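Local coordinates for ssDNA binding protein (Aeropyrum pernix, PDB 4PSN), which binds single-stranded DNA, which the protein probably entraps in a system of tunnels formed between its subunits, at residues V134-Y139 with I152-N157; E127-T132 with E215-V220. All coordinates share one frame; numbering follows the deposited sequence.

Contact 1: V134-Y139 with I152-N157; sequences VGDVVY and IVTPLN
Asp136 and Thr154 lie side by side and point the same way, so that carboxylate and hydroxyl meet directly: Thr154 OG1 donates to Asp136 OD1 at 2.6 Å, on the anti lone pair, the one turned from the other oxygen. Thr154 sets this up with OG1 beside its own backbone N (chi1 -52°). The other oxygen, Asp136 OD2, accepts from Thr132 OG1 and forms a salt bridge with Arg176 of the second subunit. An alanine in place of Asp136 would probably leave the Thr154 and Thr132 hydroxyls without this acceptor and Arg176 of the second subunit without this countercharge. With CG1 anti to the backbone N (chi1 179°), Ile152 lays its CD1 over one face of the Asp136 carboxylate, 4.0 Å from Asp136 CG, while its CG1 lies 4.1 Å from Val138 CG2.

Val137 and Val153 form an antiparallel hydrogen-bonded pair, Val137 N to Val153 O and Val153 N to Val137 O both 2.8 Å. Their beta-branched side chains, suited to extended backbone, share one face. There Val153 CG2 meets Tyr139 CE2 obliquely at 4.0 Å, and the phenol, whose OH bonds to Asp187, packs on helix 186-198. Gly135, at positive phi (86°), takes a conformation in which a beta carbon would jam against the preceding carbonyl. The whole is the open end of an antiparallel beta hairpin, strands 137-143 and 146-155, within the C-terminal domain's sheet.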
loop_
_atom_site.group_PDB
_atom_site.type_symbol
_atom_site.label_atom_id
_atom_site.label_comp_id
_atom_site.label_asym_id
_atom_site.label_seq_id
_atom_site.Cartn_x
_atom_site.Cartn_y
_atom_site.Cartn_z
ATOM N N VAL C 134 44.133 7.761 4.802
ATOM C CA VAL C 134 44.750 8.591 3.774
ATOM C C VAL C 134 44.717 10.074 4.137
ATOM O O VAL C 134 45.033 10.923 3.311
ATOM C CB VAL C 134 44.102 8.353 2.396
ATOM C CG1 VAL C 134 44.267 6.898 1.994
ATOM C CG2 VAL C 134 42.630 8.709 2.431
ATOM N N GLY C 135 44.319 10.378 5.373
ATOM C CA GLY C 135 44.326 11.748 5.867
ATOM C C GLY C 135 43.114 12.640 5.594
ATOM O O GLY C 135 43.221 13.862 5.710
ATOM N N ASP C 136 41.970 12.059 5.228
ATOM C CA ASP C 136 40.737 12.838 5.182
ATOM C C ASP C 136 40.349 13.122 6.628
ATOM O O ASP C 136 40.675 12.343 7.518
ATOM C CB ASP C 136 39.568 12.067 4.538
ATOM C CG ASP C 136 39.942 11.377 3.240
ATOM O OD1 ASP C 136 39.845 12.008 2.171
ATOM O OD2 ASP C 136 40.294 10.183 3.287
ATOM N N VAL C 137 39.622 14.209 6.860
ATOM C CA VAL C 137 39.123 14.519 8.197
ATOM C C VAL C 137 37.612 14.258 8.270
ATOM O O VAL C 137 36.855 14.714 7.415
ATOM C CB VAL C 137 39.412 15.974 8.581
ATOM C CG1 VAL C 137 39.085 16.202 10.070
ATOM C CG2 VAL C 137 40.866 16.295 8.291
ATOM N N VAL C 138 37.183 13.533 9.298
ATOM C CA VAL C 138 35.776 13.174 9.457
ATOM C C VAL C 138 35.137 13.879 10.652
ATOM O O VAL C 138 35.697 13.883 11.750
ATOM C CB VAL C 138 35.598 11.645 9.589
ATOM C CG1 VAL C 138 34.170 11.290 10.009
ATOM C CG2 VAL C 138 35.954 10.969 8.270
ATOM N N TYR C 139 33.976 14.479 10.414
ATOM C CA TYR C 139 33.222 15.180 11.448
ATOM C C TYR C 139 31.856 14.556 11.585
ATOM O O TYR C 139 31.232 14.172 10.589
ATOM C CB TYR C 139 33.013 16.659 11.078
ATOM C CG TYR C 139 34.284 17.424 10.927
ATOM C CD1 TYR C 139 34.784 18.206 11.968
ATOM C CD2 TYR C 139 34.993 17.362 9.748
ATOM C CE1 TYR C 139 35.960 18.906 11.829
ATOM C CE2 TYR C 139 36.152 18.049 9.600
ATOM C CZ TYR C 139 36.641 18.814 10.641
ATOM O OH TYR C 139 37.815 19.498 10.463
ATOM N N ILE C 152 32.887 14.502 5.410
ATOM C CA ILE C 152 34.281 14.138 5.238
ATOM C C ILE C 152 34.988 15.187 4.401
ATOM O O ILE C 152 34.486 15.631 3.374
ATOM C CB ILE C 152 34.438 12.725 4.618
ATOM C CG1 ILE C 152 35.921 12.383 4.423
ATOM C CG2 ILE C 152 33.666 12.614 3.289
ATOM C CD1 ILE C 152 36.133 10.880 4.170
ATOM N N VAL C 153 36.160 15.591 4.858
ATOM C CA VAL C 153 36.904 16.653 4.209
ATOM C C VAL C 153 38.261 16.150 3.738
ATOM O O VAL C 153 39.054 15.616 4.525
ATOM C CB VAL C 153 37.132 17.820 5.195
ATOM C CG1 VAL C 153 37.990 18.924 4.533
ATOM C CG2 VAL C 153 35.786 18.378 5.633
ATOM N N THR C 154 38.539 16.321 2.453
ATOM C CA THR C 154 39.828 15.902 1.912
ATOM C C THR C 154 40.672 17.128 1.584
ATOM O O THR C 154 40.361 17.864 0.661
ATOM C CB THR C 154 39.664 15.062 0.614
ATOM O OG1 THR C 154 38.742 13.989 0.837
ATOM C CG2 THR C 154 41.017 14.491 0.165
ATOM N N PRO C 155 41.737 17.355 2.347
ATOM C CA PRO C 155 42.571 18.530 2.089
ATOM C C PRO C 155 43.304 18.372 0.764
ATOM O O PRO C 155 43.849 17.310 0.459
ATOM C CB PRO C 155 43.561 18.528 3.267
ATOM C CG PRO C 155 42.891 17.679 4.329
ATOM C CD PRO C 155 42.137 16.639 3.570
ATOM N N LEU C 156 43.266 19.407 -0.054
ATOM C CA LEU C 156 44.045 19.393 -1.277
ATOM C C LEU C 156 45.235 20.311 -1.027
ATOM O O LEU C 156 45.959 20.139 -0.055
ATOM C CB LEU C 156 43.198 19.873 -2.450
ATOM C CG LEU C 156 41.913 19.057 -2.651
ATOM C CD1 LEU C 156 40.951 19.733 -3.627
ATOM C CD2 LEU C 156 42.235 17.629 -3.086
ATOM N N ASN C 157 45.428 21.302 -1.879
ATOM C CA ASN C 157 46.536 22.241 -1.692
ATOM C C ASN C 157 45.945 23.643 -1.685
ATOM O O ASN C 157 45.717 24.219 -2.738
ATOM C CB ASN C 157 47.584 22.045 -2.810
ATOM C CG ASN C 157 48.790 22.994 -2.683
ATOM O OD1 ASN C 157 48.960 23.686 -1.678
ATOM N ND2 ASN C 157 49.621 23.034 -3.726
#

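Contact 2: E127-T132 with E215-V220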
loop_
_atom_site.group_PDB
_atom_site.type_symbol
_atom_site.label_atom_id
_atom_site.label_comp_id
_atom_site.label_asym_id
_atom_site.label_seq_id
_atom_site.Cartn_x
_atom_site.Cartn_y
_atom_site.Cartn_z
ATOM N N GLU C 127 31.407 18.011 15.260
ATOM C CA GLU C 127 32.488 17.653 16.163
ATOM C C GLU C 127 33.407 16.719 15.399
ATOM O O GLU C 127 32.927 15.769 14.757
ATOM C CB GLU C 127 31.933 16.961 17.411
ATOM C CG GLU C 127 32.848 17.052 18.625
ATOM C CD GLU C 127 33.106 18.494 19.067
ATOM O OE1 GLU C 127 34.226 19.006 18.830
ATOM O OE2 GLU C 127 32.187 19.114 19.653
ATOM N N LYS C 128 34.707 16.998 15.444
ATOM C CA LYS C 128 35.698 16.162 14.788
ATOM C C LYS C 128 35.690 14.753 15.383
ATOM O O LYS C 128 35.668 14.579 16.605
ATOM C CB LYS C 128 37.099 16.783 14.885
ATOM C CG LYS C 128 38.190 15.947 14.208
ATOM C CD LYS C 128 39.446 16.762 13.913
ATOM C CE LYS C 128 39.852 17.640 15.087
ATOM N NZ LYS C 128 41.122 18.401 14.829
ATOM N N VAL C 129 35.661 13.758 14.502
ATOM C CA VAL C 129 35.728 12.355 14.892
ATOM C C VAL C 129 37.151 11.824 14.793
ATOM O O VAL C 129 37.635 11.148 15.695
ATOM C CB VAL C 129 34.871 11.476 13.965
ATOM C CG1 VAL C 129 35.011 10.000 14.356
ATOM C CG2 VAL C 129 33.431 11.911 14.003
ATOM N N GLY C 130 37.816 12.100 13.676
ATOM C CA GLY C 130 39.153 11.573 13.457
ATOM C C GLY C 130 39.609 11.724 12.019
ATOM O O GLY C 130 38.955 12.393 11.223
ATOM N N GLU C 131 40.743 11.107 11.696
ATOM C CA GLU C 131 41.277 11.101 10.343
ATOM C C GLU C 131 41.270 9.692 9.766
ATOM O O GLU C 131 41.444 8.710 10.488
ATOM C CB GLU C 131 42.702 11.648 10.328
ATOM C CG GLU C 131 42.782 13.145 10.565
ATOM C CD GLU C 131 44.191 13.699 10.381
ATOM O OE1 GLU C 131 45.061 12.964 9.857
ATOM O OE2 GLU C 131 44.421 14.871 10.764
ATOM N N THR C 132 41.064 9.596 8.461
ATOM C CA THR C 132 41.139 8.314 7.775
ATOM C C THR C 132 42.590 7.970 7.485
ATOM O O THR C 132 43.487 8.799 7.645
ATOM C CB THR C 132 40.444 8.371 6.429
ATOM O OG1 THR C 132 41.226 9.202 5.556
ATOM C CG2 THR C 132 39.019 8.911 6.580
ATOM N N GLU C 215 29.080 4.983 5.610
ATOM C CA GLU C 215 30.294 4.758 4.844
ATOM C C GLU C 215 31.367 5.757 5.272
ATOM O O GLU C 215 32.550 5.429 5.307
ATOM C CB GLU C 215 30.064 4.881 3.341
ATOM C CG GLU C 215 31.365 4.689 2.559
ATOM C CD GLU C 215 31.212 4.838 1.049
ATOM O OE1 GLU C 215 30.071 5.038 0.574
ATOM O OE2 GLU C 215 32.246 4.753 0.339
ATOM N N ILE C 216 30.956 6.979 5.581
ATOM C CA ILE C 216 31.916 7.974 6.053
ATOM C C ILE C 216 32.407 7.620 7.449
ATOM O O ILE C 216 33.593 7.647 7.722
ATOM C CB ILE C 216 31.303 9.386 6.092
ATOM C CG1 ILE C 216 31.093 9.917 4.675
ATOM C CG2 ILE C 216 32.194 10.314 6.923
ATOM C CD1 ILE C 216 30.419 11.300 4.645
ATOM N N LEU C 217 31.503 7.300 8.359
ATOM C CA LEU C 217 31.959 6.951 9.699
ATOM C C LEU C 217 32.850 5.693 9.724
ATOM O O LEU C 217 33.766 5.596 10.537
ATOM C CB LEU C 217 30.778 6.827 10.673
ATOM C CG LEU C 217 30.065 8.150 10.961
ATOM C CD1 LEU C 217 28.832 7.919 11.805
ATOM C CD2 LEU C 217 31.023 9.179 11.630
ATOM N N SER C 218 32.589 4.744 8.828
ATOM C CA SER C 218 33.377 3.510 8.780
ATOM C C SER C 218 34.835 3.759 8.373
ATOM O O SER C 218 35.708 2.944 8.658
ATOM C CB SER C 218 32.735 2.473 7.843
ATOM O OG SER C 218 32.937 2.819 6.485
ATOM N N LEU C 219 35.098 4.880 7.711
ATOM C CA LEU C 219 36.458 5.181 7.266
ATOM C C LEU C 219 37.343 5.655 8.400
ATOM O O LEU C 219 38.560 5.710 8.252
ATOM C CB LEU C 219 36.451 6.246 6.171
ATOM C CG LEU C 219 35.748 5.800 4.904
ATOM C CD1 LEU C 219 35.656 6.948 3.902
ATOM C CD2 LEU C 219 36.526 4.630 4.334
ATOM N N VAL C 220 36.748 6.012 9.532
ATOM C CA VAL C 220 37.544 6.625 10.585
ATOM C C VAL C 220 38.465 5.624 11.265
ATOM O O VAL C 220 38.037 4.528 11.637
ATOM C CB VAL C 220 36.688 7.299 11.648
ATOM C CG1 VAL C 220 37.582 7.954 12.671
ATOM C CG2 VAL C 220 35.766 8.317 11.016
#
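Val129 and Val220 meet where a classic beta bulge in strand 125-131, the outermost strand of this chain's sheet, receives the 215-220 segment, which continues from helix 206-218. The bulge consists of Val129 and Gly130, both facing Val138 of the neighbouring strand.

The apolar contacts lie on the helix side of the strand. Valine suits position 129 because its two methyls branch at CB, and its rotation (chi1 177°) sends CG1 to Val220 and CG2 to Leu217. Val129 CG1 sits against both branches of Val220, 3.7 Å from CG1 and 3.8 Å from CG2, the two side chains crossing at a slant. Val129 CG2 extends the patch to Leu217 CD2 at 4.3 Å. Gly130 is suited for lack of a side chain: a beta carbon would collide with Val220 CG1, which instead lies over the bare CA at 4.0 Å.

Hydrogen bonding joins each segment to itself or to its surroundings, and none crosses between the two. Leu219 N bonds to Ile216 O and Val220 N to Leu217 O. Thr132, with its hydroxyl engaged by Asp136, holds CG2 anti to its carbonyl carbon and alongside Leu219, 3.7 Å from Leu219 CB and 3.6 Å from Leu219 O.

Overall arrangement
Strands 125-131 and 137-143 are neighbours in one sheet, so contacts 1 and 2, with centres about 9 Å apart, meet at Val138. Its backbone binds the bulge of contact 2: Val138 O is 2.8 Å from Val129 N and Val138 N 2.9 Å from Gly130 O, both probable hydrogen bonds. The Val138 side chain packs on Val220, with Val138 CG1 3.5 Å from Val220 CG2. Both contacts reach the second subunit, where Arg176 packs on Ile152 of contact 1 and on Thr132 and Leu219 of contact 2. A bound imidazole, probably from crystallisation, lies about 5 Å from the Ile152 side chain and about 4 Å from that of Leu219.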